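Local coordinates for protein kallistatin (Homo sapiens, PDB 6F4V) that inhibits the serine protease tissue kallikrein by forming a stable equimolar complex with it, being cleaved at its reactive site in the process, at residues A[135-140]-A[150-155]; A[314-319]-A[335-340]; A[95-100]-A[159-164]; A[40-45]-A[115-120]; A[11-16]-A[31-36]. All blocks are in the same frame, centred on the assembly; numbering follows the deposited sequence.

Contact 1 of 5, residues A[135-140]-A[150-155]; sequences LINDHV and DLVSEL
N137 and V152 carry the polar part of the contact. The flat carboxamide of N137 takes both backbone groups of V152, as a neighbouring strand would: V152 N donates to N137 OD1 at 2.8 Å, while N137 ND2 donates a hydrogen bond to V152 O at 3.0 Å. Both bonds are nearly straight at 167°, although ND2 stands well above the carbonyl plane of V152. With chi1 at -72°, CG of N137 lies beside its own backbone N and the amide is carried off the helix into the loop. Two bonds fix its rotation.

Water extends this grip. One molecule accepts from N137 ND2 and donates to D150 OD1, at 2.6 Å from the latter; another links N137 O with L151 N.

Apolar contacts lie beside the amide. The CG2 methyls of I136 and V152 meet at 3.8 Å, and CG2 of V140 touches CD2 of L151 at 3.9 Å, the two side chains crossing at about a right angle. L151 and V152 also reach S336 on strand 328-340.

The arrangement is that of serpin helix F, here 129-143, with the connection that returns beneath it across the face of the central sheet to strand 159-172.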
# COMPACT_ATOMS: atom_id res chain seq x y z
N LEU A 135 0.29 5.99 22.62
CA LEU A 135 -1.12 6.20 22.25
C LEU A 135 -1.36 6.00 20.73
O LEU A 135 -2.29 5.30 20.32
CB LEU A 135 -1.60 7.59 22.67
CG LEU A 135 -3.05 7.97 22.33
CD1 LEU A 135 -4.06 7.26 23.24
CD2 LEU A 135 -3.24 9.48 22.36
N ILE A 136 -0.51 6.61 19.92
CA ILE A 136 -0.64 6.52 18.45
C ILE A 136 -0.36 5.11 18.00
O ILE A 136 -1.15 4.52 17.25
CB ILE A 136 0.31 7.49 17.70
CG1 ILE A 136 -0.01 8.94 18.05
CG2 ILE A 136 0.21 7.26 16.19
CD1 ILE A 136 1.03 9.94 17.57
N ASN A 137 0.74 4.54 18.48
CA ASN A 137 1.13 3.21 18.05
C ASN A 137 0.18 2.10 18.47
O ASN A 137 -0.06 1.17 17.68
CB ASN A 137 2.57 2.89 18.42
CG ASN A 137 3.57 3.68 17.57
OD1 ASN A 137 3.20 4.27 16.54
ND2 ASN A 137 4.81 3.72 18.00
N ASP A 138 -0.37 2.21 19.68
CA ASP A 138 -1.39 1.26 20.13
C ASP A 138 -2.64 1.34 19.28
O ASP A 138 -3.23 0.32 19.00
CB ASP A 138 -1.80 1.50 21.60
CG ASP A 138 -0.73 1.10 22.62
OD1 ASP A 138 0.23 0.35 22.31
OD2 ASP A 138 -0.88 1.55 23.77
N HIS A 139 -3.07 2.54 18.92
CA HIS A 139 -4.25 2.73 18.05
C HIS A 139 -4.04 2.04 16.70
O HIS A 139 -4.88 1.25 16.26
CB HIS A 139 -4.56 4.22 17.86
CG HIS A 139 -5.69 4.49 16.92
ND1 HIS A 139 -7.00 4.15 17.21
CD2 HIS A 139 -5.73 5.09 15.70
CE1 HIS A 139 -7.78 4.50 16.21
NE2 HIS A 139 -7.04 5.08 15.28
N VAL A 140 -2.90 2.30 16.07
CA VAL A 140 -2.59 1.67 14.79
C VAL A 140 -2.50 0.14 14.92
O VAL A 140 -3.03 -0.61 14.06
CB VAL A 140 -1.31 2.29 14.17
CG1 VAL A 140 -0.87 1.50 12.94
CG2 VAL A 140 -1.54 3.77 13.84
N ASP A 150 4.68 -0.21 16.26
CA ASP A 150 5.66 0.86 16.32
C ASP A 150 5.72 1.69 15.02
O ASP A 150 6.79 1.98 14.48
CB ASP A 150 7.04 0.32 16.75
CG ASP A 150 7.00 -0.41 18.13
OD1 ASP A 150 6.17 -0.06 19.02
OD2 ASP A 150 7.81 -1.36 18.31
N LEU A 151 4.55 2.07 14.51
CA LEU A 151 4.49 2.87 13.29
C LEU A 151 5.35 4.13 13.44
O LEU A 151 6.22 4.41 12.60
CB LEU A 151 3.07 3.27 12.94
CG LEU A 151 2.95 4.25 11.76
CD1 LEU A 151 3.54 3.65 10.48
CD2 LEU A 151 1.52 4.72 11.56
N VAL A 152 5.06 4.89 14.48
CA VAL A 152 5.78 6.12 14.75
C VAL A 152 7.01 5.76 15.60
O VAL A 152 6.89 5.52 16.80
CB VAL A 152 4.86 7.14 15.46
CG1 VAL A 152 5.63 8.40 15.82
CG2 VAL A 152 3.68 7.47 14.57
N SER A 153 8.18 5.70 14.96
CA SER A 153 9.44 5.31 15.62
C SER A 153 10.25 6.48 16.21
O SER A 153 11.20 6.23 16.94
CB SER A 153 10.32 4.55 14.63
OG SER A 153 10.44 5.28 13.43
N GLU A 154 9.90 7.73 15.86
CA GLU A 154 10.45 8.96 16.45
C GLU A 154 9.33 9.98 16.54
O GLU A 154 8.43 9.98 15.69
CB GLU A 154 11.47 9.66 15.54
CG GLU A 154 12.62 8.86 15.03
CD GLU A 154 13.38 9.60 13.93
OE1 GLU A 154 13.91 8.91 13.03
OE2 GLU A 154 13.42 10.86 13.97
N LEU A 155 9.44 10.88 17.51
CA LEU A 155 8.50 11.99 17.64
C LEU A 155 9.22 13.15 18.33
O LEU A 155 9.69 13.00 19.45
CB LEU A 155 7.29 11.54 18.47
CG LEU A 155 6.11 12.50 18.55
CD1 LEU A 155 5.47 12.65 17.18
CD2 LEU A 155 5.09 12.01 19.57
O HOH W 1 1.71 0.79 15.30
O HOH W 2 5.64 2.22 20.18

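Contact 2 of 5, residues A[314-319]-A[335-340]; sequences SKSFHK and TSFAIK
H318 and T335 form a non-hydrogen-bonded antiparallel pair whose side chains join on one face of the sheet. With CG of H318 anti to the backbone N (chi1 -176°), the imidazole swings across so that ND1 meets T335 OG1 at 2.8 Å, the hydroxyl lying at the ring edge. The far nitrogen, NE2, hydrogen-bonds to S32 N, and T335 OG1 hydrogen-bonds to S35 OG; the ring is thus held at both nitrogens.

S316 and S336 turn their hydroxyls differently. S316 OG donates to S336 O at 2.7 Å, almost in line with the carbonyl, and hydrogen-bonds to Y40 OH; it also lies 3.6 Å from CD2 of F337. S336 OG occupies the crowded position between its backbone N and carbonyl carbon (chi1 71°). There it accepts from F317 N at 3.2 Å and sits at the edge of the F317 ring, while a water joins it to K315 O. F317 N has a second, weak bond to S336 O.

In the backbone, S336 N to F317 O keeps the pairing; S314 and K315 then both face A338, S314 N donating to A338 O at 2.7 Å and K315 O accepting from A338 N, a bulge-like irregularity that leaves the buried K315 N without a partner. K340 CD packs on S314 OG at 3.8 Å and a water bridges K340 NZ to that hydroxyl, while K315 NZ turns away to a salt bridge with D284.

Strand 328-340 lies in the central sheet like the inserted reactive-centre loop of cleaved serpins, and H318 with S32 and S35 corresponds to the serpin shutter.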
# COMPACT_ATOMS: atom_id res chain seq x y z
N SER A 314 7.29 17.34 9.76
CA SER A 314 8.26 16.63 10.55
C SER A 314 8.38 15.20 9.93
O SER A 314 8.48 15.08 8.72
CB SER A 314 7.90 16.65 12.04
OG SER A 314 9.03 16.25 12.82
N LYS A 315 8.40 14.15 10.74
CA LYS A 315 8.65 12.81 10.23
C LYS A 315 7.37 12.21 9.64
O LYS A 315 6.27 12.51 10.10
CB LYS A 315 9.16 11.89 11.35
CG LYS A 315 10.52 12.25 11.96
CD LYS A 315 11.67 12.35 10.96
CE LYS A 315 12.13 10.97 10.49
NZ LYS A 315 13.17 11.06 9.44
N SER A 316 7.55 11.33 8.67
CA SER A 316 6.44 10.56 8.06
C SER A 316 6.88 9.13 7.80
O SER A 316 7.90 8.90 7.10
CB SER A 316 5.96 11.20 6.74
OG SER A 316 4.90 10.46 6.11
N PHE A 317 6.16 8.17 8.38
CA PHE A 317 6.52 6.75 8.28
C PHE A 317 5.46 5.96 7.56
O PHE A 317 4.28 6.34 7.55
CB PHE A 317 6.75 6.16 9.68
CG PHE A 317 7.82 6.87 10.44
CD1 PHE A 317 9.18 6.67 10.12
CD2 PHE A 317 7.50 7.77 11.45
CE1 PHE A 317 10.19 7.33 10.82
CE2 PHE A 317 8.51 8.44 12.14
CZ PHE A 317 9.84 8.22 11.83
N HIS A 318 5.88 4.88 6.93
CA HIS A 318 4.96 3.91 6.36
C HIS A 318 5.47 2.50 6.68
O HIS A 318 6.65 2.22 6.47
CB HIS A 318 4.85 4.06 4.84
CG HIS A 318 3.84 3.13 4.24
ND1 HIS A 318 2.49 3.37 4.30
CD2 HIS A 318 3.99 1.95 3.59
CE1 HIS A 318 1.85 2.37 3.71
NE2 HIS A 318 2.73 1.49 3.28
N LYS A 319 4.63 1.65 7.25
CA LYS A 319 4.95 0.26 7.45
C LYS A 319 3.85 -0.61 6.91
O LYS A 319 2.67 -0.22 6.93
CB LYS A 319 5.15 -0.06 8.92
CG LYS A 319 6.28 0.72 9.57
CD LYS A 319 6.40 0.40 11.06
CE LYS A 319 7.41 -0.70 11.33
NZ LYS A 319 7.75 -0.79 12.79
N THR A 335 0.27 4.68 7.68
CA THR A 335 1.08 5.85 7.32
C THR A 335 0.87 6.90 8.38
O THR A 335 -0.26 7.15 8.78
CB THR A 335 0.61 6.43 5.96
OG1 THR A 335 0.69 5.42 4.96
CG2 THR A 335 1.43 7.64 5.55
N SER A 336 1.96 7.50 8.84
CA SER A 336 1.91 8.65 9.73
C SER A 336 2.48 9.90 9.05
O SER A 336 3.33 9.80 8.15
CB SER A 336 2.70 8.37 11.01
OG SER A 336 4.08 8.35 10.76
N PHE A 337 2.03 11.06 9.51
CA PHE A 337 2.61 12.33 9.10
C PHE A 337 2.55 13.30 10.28
O PHE A 337 1.46 13.66 10.70
CB PHE A 337 1.87 12.93 7.91
CG PHE A 337 2.62 14.04 7.25
CD1 PHE A 337 2.60 15.34 7.74
CD2 PHE A 337 3.40 13.77 6.16
CE1 PHE A 337 3.35 16.33 7.09
CE2 PHE A 337 4.12 14.76 5.53
CZ PHE A 337 4.11 16.03 6.00
N ALA A 338 3.72 13.74 10.75
CA ALA A 338 3.83 14.62 11.90
C ALA A 338 4.12 16.04 11.44
O ALA A 338 4.86 16.26 10.46
CB ALA A 338 4.91 14.11 12.84
N ILE A 339 3.49 17.00 12.14
CA ILE A 339 3.58 18.42 11.83
C ILE A 339 4.14 19.09 13.07
O ILE A 339 3.65 18.83 14.17
CB ILE A 339 2.19 19.03 11.60
CG1 ILE A 339 1.43 18.31 10.50
CG2 ILE A 339 2.28 20.52 11.30
CD1 ILE A 339 2.02 18.51 9.15
N LYS A 340 5.15 19.93 12.89
CA LYS A 340 5.77 20.65 14.02
C LYS A 340 5.71 22.16 13.80
O LYS A 340 5.30 22.62 12.74
CB LYS A 340 7.22 20.19 14.20
CG LYS A 340 8.13 20.57 13.05
CD LYS A 340 9.52 20.02 13.22
CE LYS A 340 10.47 20.67 12.22
NZ LYS A 340 11.50 19.73 11.73
O HOH W 3 11.59 16.93 12.03
O HOH W 4 5.14 10.61 11.92

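Contact 3 of 5, residues A[95-100]-A[159-164]; sequences SALFLS and VLMVLV
F98 turns the edge of its ring to strand 159-164. CG2 of V164 lies near the ring plane, 3.9 Å from F98 CE1, and V162 O comes to the same rim at 3.7 Å from F98 CD1. For V164, chi1 of -49° sets CG1 beside the backbone N and leaves CG2 between N and the carbonyl carbon, where it also touches A96 CB at 3.9 Å. The F98 ring stacks on F122 of the adjoining edge strand, and this face of the sheet, with A96, F98, V162 and V164, packs under helix 129-143 chiefly through I136.

On the other face L97 and L163 lean across one another at an angle, CD2 of L97 reaching CB of L163 at 4.0 Å. L99 and M161 instead lie side by side and point the same way, with L99 CD2 3.9 Å from M161 CG. M161 runs out extended and then bends at its sulfur (chi3 92°). L163 packs on helix 33-44, L97 and M161 on helix 107-117, and L99 on F105 of a loop.

Between the faces runs antiparallel pairing: F98 N meets V162 O at 2.8 Å, almost straight (176°); V162 N returns to F98 O, A96 and V164 exchange a second pair, and S100 N reaches L160 O.

Beside it L160 and M161 together face I339, a classic beta bulge in the central serpin sheet, with helix 129-143 on one face and helices 33-44 and 107-117 on the other.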
# COMPACT_ATOMS: atom_id res chain seq x y z
N SER A 95 -8.76 6.67 9.37
CA SER A 95 -7.86 7.80 9.52
C SER A 95 -8.05 8.38 10.90
O SER A 95 -9.12 8.25 11.48
CB SER A 95 -8.22 8.88 8.49
OG SER A 95 -7.95 8.41 7.17
N ALA A 96 -7.05 9.12 11.36
CA ALA A 96 -7.13 9.79 12.63
C ALA A 96 -6.16 10.97 12.66
O ALA A 96 -5.12 10.97 11.97
CB ALA A 96 -6.82 8.81 13.75
N LEU A 97 -6.53 11.98 13.46
CA LEU A 97 -5.66 13.06 13.76
C LEU A 97 -5.45 13.05 15.28
O LEU A 97 -6.42 13.05 16.06
CB LEU A 97 -6.29 14.39 13.36
CG LEU A 97 -6.66 14.61 11.89
CD1 LEU A 97 -7.36 15.95 11.77
CD2 LEU A 97 -5.43 14.55 11.02
N PHE A 98 -4.19 13.07 15.67
CA PHE A 98 -3.80 13.25 17.05
C PHE A 98 -3.43 14.72 17.20
O PHE A 98 -2.46 15.17 16.62
CB PHE A 98 -2.67 12.28 17.39
CG PHE A 98 -3.13 10.86 17.37
CD1 PHE A 98 -3.16 10.14 16.19
CD2 PHE A 98 -3.57 10.25 18.54
CE1 PHE A 98 -3.60 8.83 16.17
CE2 PHE A 98 -4.03 8.94 18.53
CZ PHE A 98 -4.04 8.23 17.34
N LEU A 99 -4.25 15.46 17.95
CA LEU A 99 -4.20 16.91 18.03
C LEU A 99 -3.62 17.37 19.36
O LEU A 99 -3.98 16.84 20.39
CB LEU A 99 -5.61 17.46 17.92
CG LEU A 99 -6.40 17.10 16.67
CD1 LEU A 99 -7.81 17.65 16.78
CD2 LEU A 99 -5.71 17.62 15.42
N SER A 100 -2.73 18.36 19.33
CA SER A 100 -2.19 18.93 20.56
C SER A 100 -3.35 19.42 21.45
O SER A 100 -4.23 20.12 20.96
CB SER A 100 -1.24 20.09 20.24
OG SER A 100 -0.71 20.68 21.44
N VAL A 159 6.22 18.77 18.04
CA VAL A 159 5.11 18.32 17.20
C VAL A 159 3.79 18.75 17.81
O VAL A 159 3.61 18.66 19.02
CB VAL A 159 5.16 16.78 17.01
CG1 VAL A 159 3.88 16.24 16.40
CG2 VAL A 159 6.37 16.42 16.16
N LEU A 160 2.87 19.23 16.97
CA LEU A 160 1.52 19.62 17.40
C LEU A 160 0.40 18.78 16.78
O LEU A 160 -0.75 18.91 17.19
CB LEU A 160 1.29 21.09 17.06
CG LEU A 160 2.32 22.09 17.63
CD1 LEU A 160 2.12 23.45 16.97
CD2 LEU A 160 2.24 22.19 19.16
N MET A 161 0.72 17.94 15.79
CA MET A 161 -0.29 17.06 15.21
C MET A 161 0.38 15.88 14.53
O MET A 161 1.41 16.03 13.90
CB MET A 161 -1.16 17.83 14.19
CG MET A 161 -2.30 17.02 13.61
SD MET A 161 -3.14 17.89 12.26
CE MET A 161 -2.21 17.27 10.85
N VAL A 162 -0.24 14.71 14.66
CA VAL A 162 0.16 13.56 13.87
C VAL A 162 -1.08 13.04 13.17
O VAL A 162 -2.10 12.74 13.81
CB VAL A 162 0.80 12.46 14.72
CG1 VAL A 162 1.12 11.25 13.85
CG2 VAL A 162 2.06 12.97 15.38
N LEU A 163 -0.99 12.97 11.84
CA LEU A 163 -2.01 12.35 11.01
C LEU A 163 -1.62 10.90 10.83
O LEU A 163 -0.46 10.58 10.62
CB LEU A 163 -2.01 13.06 9.67
CG LEU A 163 -2.90 12.59 8.56
CD1 LEU A 163 -3.29 13.82 7.71
CD2 LEU A 163 -2.27 11.50 7.70
N VAL A 164 -2.61 10.01 10.90
CA VAL A 164 -2.39 8.62 10.56
C VAL A 164 -3.53 8.05 9.76
O VAL A 164 -4.70 8.47 9.87
CB VAL A 164 -2.12 7.70 11.78
CG1 VAL A 164 -1.06 8.29 12.68
CG2 VAL A 164 -3.38 7.44 12.57

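Contact 4 of 5, residues A[40-45]-A[115-120]; sequences YAMLSL and AVYEAK
The carbonyl oxygen of A41, a residue whose methyl group touches Y117, is held from within its own helix: S44 OG donates to A41 O at 2.7 Å, and S44 N adds a weak bond. The hydroxyl of S44 is tied back onto the last turn of helix 33-44. Across the contact the meeting is apolar, apart from Y117 OH, which lies 3.3 Å from A41 CB and has its hydrogen-bond partner outside, in H72 ND1.

Y117 supplies the broad surface. Its ring stands square to the side-chain stem (chi2 90°), and M42 CB sits over its centre, 3.7 Å from the centroid and 10° off the normal, a CH-pi contact. On the opposite face V116 CG1 covers the rim. M42 runs along the ring from tyrosine hydroxyl end to stem, in the direction opposed to Y117. CG is anti to the backbone N (chi1 -175°), which takes the sulfur past the ring to 3.5 Å from Y117 CB. SD is 4.7 Å from the ring centroid, an oblique Met-aromatic contact, and it packs on A119 CB at 4.3 Å. L45 comes from the side, L45 CD1 touching Y117 CE1 at the ring edge, 3.7 Å away.

Y117 lies near the end of helix 107-117, and E118, with positive phi, leads the chain toward strand 120-124, where K120 pairs with S95 and L97. Helix 68-83 closes around Y117 and A41 through H72, F75 and L79, while M42 and L43 rest on L163 of strand 159-172, under the central sheet.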
# COMPACT_ATOMS: atom_id res chain seq x y z
N TYR A 40 -1.80 11.46 2.40
CA TYR A 40 -1.31 12.71 1.84
C TYR A 40 -2.41 13.57 1.22
O TYR A 40 -2.40 14.79 1.35
CB TYR A 40 -0.14 12.44 0.90
CG TYR A 40 1.15 12.21 1.68
CD1 TYR A 40 1.35 11.08 2.46
CD2 TYR A 40 2.16 13.16 1.67
CE1 TYR A 40 2.52 10.89 3.18
CE2 TYR A 40 3.34 12.96 2.36
CZ TYR A 40 3.51 11.85 3.13
OH TYR A 40 4.68 11.73 3.83
N ALA A 41 -3.42 12.93 0.62
CA ALA A 41 -4.58 13.68 0.15
C ALA A 41 -5.33 14.32 1.34
O ALA A 41 -5.70 15.52 1.30
CB ALA A 41 -5.49 12.80 -0.66
N MET A 42 -5.47 13.57 2.42
CA MET A 42 -6.07 14.15 3.63
C MET A 42 -5.26 15.35 4.19
O MET A 42 -5.85 16.39 4.51
CB MET A 42 -6.25 13.08 4.69
CG MET A 42 -6.99 13.59 5.93
SD MET A 42 -7.35 12.23 7.05
CE MET A 42 -5.85 11.90 7.78
N LEU A 43 -3.95 15.17 4.30
CA LEU A 43 -3.04 16.23 4.72
C LEU A 43 -3.21 17.50 3.90
O LEU A 43 -3.17 18.62 4.47
CB LEU A 43 -1.58 15.76 4.62
CG LEU A 43 -0.50 16.79 4.96
CD1 LEU A 43 -0.54 17.16 6.42
CD2 LEU A 43 0.85 16.23 4.59
N SER A 44 -3.40 17.34 2.58
CA SER A 44 -3.53 18.46 1.68
C SER A 44 -4.71 19.33 2.00
O SER A 44 -4.70 20.48 1.60
CB SER A 44 -3.58 18.05 0.20
OG SER A 44 -4.86 17.58 -0.19
N LEU A 45 -5.74 18.81 2.65
CA LEU A 45 -6.86 19.68 3.11
C LEU A 45 -6.40 20.81 4.02
O LEU A 45 -7.06 21.84 4.07
CB LEU A 45 -7.91 18.87 3.89
CG LEU A 45 -8.70 17.86 3.08
CD1 LEU A 45 -9.36 16.88 4.02
CD2 LEU A 45 -9.71 18.55 2.18
N ALA A 115 -15.48 14.73 7.40
CA ALA A 115 -16.47 14.53 6.33
C ALA A 115 -15.93 13.60 5.22
O ALA A 115 -16.61 12.67 4.80
CB ALA A 115 -16.90 15.87 5.75
N VAL A 116 -14.69 13.82 4.77
CA VAL A 116 -14.16 13.08 3.61
C VAL A 116 -13.45 11.79 4.00
O VAL A 116 -13.64 10.76 3.35
CB VAL A 116 -13.23 13.98 2.77
CG1 VAL A 116 -12.60 13.23 1.61
CG2 VAL A 116 -14.03 15.14 2.21
N TYR A 117 -12.60 11.85 5.02
CA TYR A 117 -11.75 10.73 5.35
C TYR A 117 -12.23 9.98 6.59
O TYR A 117 -11.58 9.05 7.03
CB TYR A 117 -10.27 11.18 5.46
CG TYR A 117 -9.77 11.70 4.12
CD1 TYR A 117 -9.90 13.04 3.77
CD2 TYR A 117 -9.24 10.83 3.18
CE1 TYR A 117 -9.49 13.51 2.52
CE2 TYR A 117 -8.83 11.28 1.93
CZ TYR A 117 -8.97 12.60 1.60
OH TYR A 117 -8.60 13.02 0.35
N GLU A 118 -13.37 10.39 7.15
CA GLU A 118 -13.86 9.86 8.43
C GLU A 118 -12.82 9.83 9.52
O GLU A 118 -12.75 8.89 10.30
CB GLU A 118 -14.47 8.48 8.21
CG GLU A 118 -15.59 8.53 7.17
CD GLU A 118 -16.72 7.57 7.45
OE1 GLU A 118 -17.04 6.75 6.55
OE2 GLU A 118 -17.31 7.66 8.55
N ALA A 119 -12.00 10.88 9.58
CA ALA A 119 -10.93 10.98 10.55
C ALA A 119 -11.52 10.98 11.99
O ALA A 119 -12.47 11.68 12.25
CB ALA A 119 -10.11 12.24 10.30
N LYS A 120 -10.99 10.14 12.86
CA LYS A 120 -11.27 10.21 14.29
C LYS A 120 -10.32 11.23 14.90
O LYS A 120 -9.13 11.21 14.60
CB LYS A 120 -11.02 8.85 14.95
CG LYS A 120 -12.02 7.76 14.60
CD LYS A 120 -11.65 6.49 15.37
CE LYS A 120 -12.82 5.53 15.56
NZ LYS A 120 -12.97 4.61 14.40

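Contact 5 of 5, residues A[11-16]-A[31-36]; sequences DFAFRF and FSPLSI
F16 puts its CD1 over the centre of the F31 ring, 3.4 Å from F31 CE2, the two rings meeting obliquely with planes at 43° and the side chains sliding past each other in opposite directions. F31 reaches this place because CG lies between its backbone N and carbonyl carbon (chi1 70°). Its CZ edge also meets A13 O at 3.4 Å. I36 CD1 sits over a face of F16, 4.2 Å from the centroid, while I36 CG2 touches F12 CE2 at 3.7 Å; the I36 side chain runs at about a right angle to those of F12 and F16.

This is the packing of helix 6-23 against the start of helix 33-44, two helices of the serpin core behind the central sheet. S32 is the N-cap of the latter, its OG accepting from S35 N. F31 pairs antiparallel with a strand of another chain, so that a sheet runs on across the interface.

Packing is tight where A13 CB and P33 CB are 3.4 Å apart. On helix 6-23, R15 grips D11 side-on, NE and NH2 both going to OD2 from one face of the carboxylate, with NH2 hydrogen-bonded to G58 O.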
# COMPACT_ATOMS: atom_id res chain seq x y z
N ASP A 11 -0.70 5.38 -10.81
CA ASP A 11 0.53 6.05 -11.22
C ASP A 11 1.43 6.23 -10.03
O ASP A 11 2.61 5.93 -10.12
CB ASP A 11 0.21 7.41 -11.89
CG ASP A 11 1.45 8.29 -12.13
OD1 ASP A 11 2.19 7.94 -13.06
OD2 ASP A 11 1.68 9.31 -11.40
N PHE A 12 0.90 6.76 -8.93
CA PHE A 12 1.69 6.91 -7.72
C PHE A 12 2.24 5.58 -7.22
O PHE A 12 3.44 5.49 -6.88
CB PHE A 12 0.90 7.59 -6.62
CG PHE A 12 1.67 7.76 -5.37
CD1 PHE A 12 2.67 8.72 -5.30
CD2 PHE A 12 1.48 6.93 -4.29
CE1 PHE A 12 3.45 8.88 -4.16
CE2 PHE A 12 2.25 7.08 -3.14
CZ PHE A 12 3.23 8.08 -3.07
N ALA A 13 1.36 4.57 -7.17
CA ALA A 13 1.77 3.21 -6.72
C ALA A 13 3.02 2.71 -7.41
O ALA A 13 4.01 2.32 -6.75
CB ALA A 13 0.66 2.22 -6.92
N PHE A 14 3.00 2.78 -8.73
CA PHE A 14 4.11 2.26 -9.52
C PHE A 14 5.35 3.17 -9.54
O PHE A 14 6.47 2.67 -9.63
CB PHE A 14 3.64 1.82 -10.90
CG PHE A 14 2.76 0.58 -10.83
CD1 PHE A 14 3.32 -0.66 -10.54
CD2 PHE A 14 1.38 0.66 -10.99
CE1 PHE A 14 2.52 -1.80 -10.42
CE2 PHE A 14 0.58 -0.48 -10.86
CZ PHE A 14 1.15 -1.71 -10.59
N ARG A 15 5.16 4.48 -9.39
CA ARG A 15 6.28 5.41 -9.22
C ARG A 15 7.01 5.14 -7.90
O ARG A 15 8.26 5.12 -7.87
CB ARG A 15 5.84 6.88 -9.30
CG ARG A 15 5.69 7.41 -10.73
CD ARG A 15 5.57 8.92 -10.77
NE ARG A 15 4.31 9.34 -10.22
CZ ARG A 15 4.10 10.11 -9.15
NH1 ARG A 15 5.08 10.66 -8.44
NH2 ARG A 15 2.84 10.35 -8.80
N PHE A 16 6.24 4.93 -6.82
CA PHE A 16 6.82 4.65 -5.52
C PHE A 16 7.60 3.34 -5.56
O PHE A 16 8.75 3.26 -5.11
CB PHE A 16 5.77 4.64 -4.41
CG PHE A 16 6.33 4.59 -3.02
CD1 PHE A 16 6.67 3.37 -2.42
CD2 PHE A 16 6.49 5.74 -2.29
CE1 PHE A 16 7.20 3.32 -1.15
CE2 PHE A 16 7.01 5.70 -1.00
CZ PHE A 16 7.36 4.48 -0.42
N PHE A 31 4.41 -2.37 0.48
CA PHE A 31 3.75 -1.17 0.96
C PHE A 31 2.32 -1.10 0.48
O PHE A 31 1.93 -1.82 -0.42
CB PHE A 31 4.53 0.09 0.54
CG PHE A 31 4.48 0.39 -0.92
CD1 PHE A 31 5.23 -0.34 -1.82
CD2 PHE A 31 3.70 1.42 -1.40
CE1 PHE A 31 5.18 -0.08 -3.18
CE2 PHE A 31 3.69 1.71 -2.76
CZ PHE A 31 4.37 0.89 -3.64
N SER A 32 1.54 -0.22 1.11
CA SER A 32 0.24 0.13 0.61
C SER A 32 0.22 1.51 -0.07
O SER A 32 0.23 2.52 0.61
CB SER A 32 -0.79 0.15 1.70
OG SER A 32 -2.04 0.54 1.15
N PRO A 33 0.14 1.52 -1.41
CA PRO A 33 0.07 2.83 -2.09
C PRO A 33 -1.19 3.59 -1.71
O PRO A 33 -1.14 4.80 -1.51
CB PRO A 33 0.06 2.48 -3.57
CG PRO A 33 0.10 1.01 -3.70
CD PRO A 33 0.21 0.39 -2.35
N LEU A 34 -2.31 2.87 -1.56
CA LEU A 34 -3.56 3.50 -1.18
C LEU A 34 -3.45 4.22 0.16
O LEU A 34 -3.90 5.35 0.31
CB LEU A 34 -4.70 2.46 -1.19
CG LEU A 34 -6.03 3.08 -0.74
CD1 LEU A 34 -6.43 4.19 -1.70
CD2 LEU A 34 -7.10 2.06 -0.64
N SER A 35 -2.81 3.58 1.14
CA SER A 35 -2.64 4.22 2.44
C SER A 35 -1.83 5.50 2.32
O SER A 35 -2.22 6.55 2.89
CB SER A 35 -1.94 3.27 3.40
OG SER A 35 -1.57 3.95 4.58
N ILE A 36 -0.74 5.44 1.58
CA ILE A 36 0.07 6.65 1.40
C ILE A 36 -0.73 7.75 0.70
O ILE A 36 -0.73 8.91 1.18
CB ILE A 36 1.42 6.38 0.69
CG1 ILE A 36 2.26 5.36 1.48
CG2 ILE A 36 2.15 7.69 0.48
CD1 ILE A 36 3.49 4.87 0.71

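Contacts 1, 2 and 3 gather round the central sheet, with centres 9 to 11 Å apart. Contact 2 joins strands 312-324 and 328-340, contact 3 joins 89-100 and 159-172, and strands 159-172 and 328-340 are neighbours, so the pairings run on. Contact 1 lies on one side of this sheet, contact 4 on the other. Along the chain contact 5 closes first, contacts 4 and 3 interleave, contact 1 sits inside contact 3, and contact 2 comes last. Contact 5 shares helix 33-44 with contact 4, about 17 Å away between centres. Helices on both faces flank a sheet in which strand 328-340 holds the place of an inserted reactive-centre loop, consistent with the cleaved, relaxed serpin form.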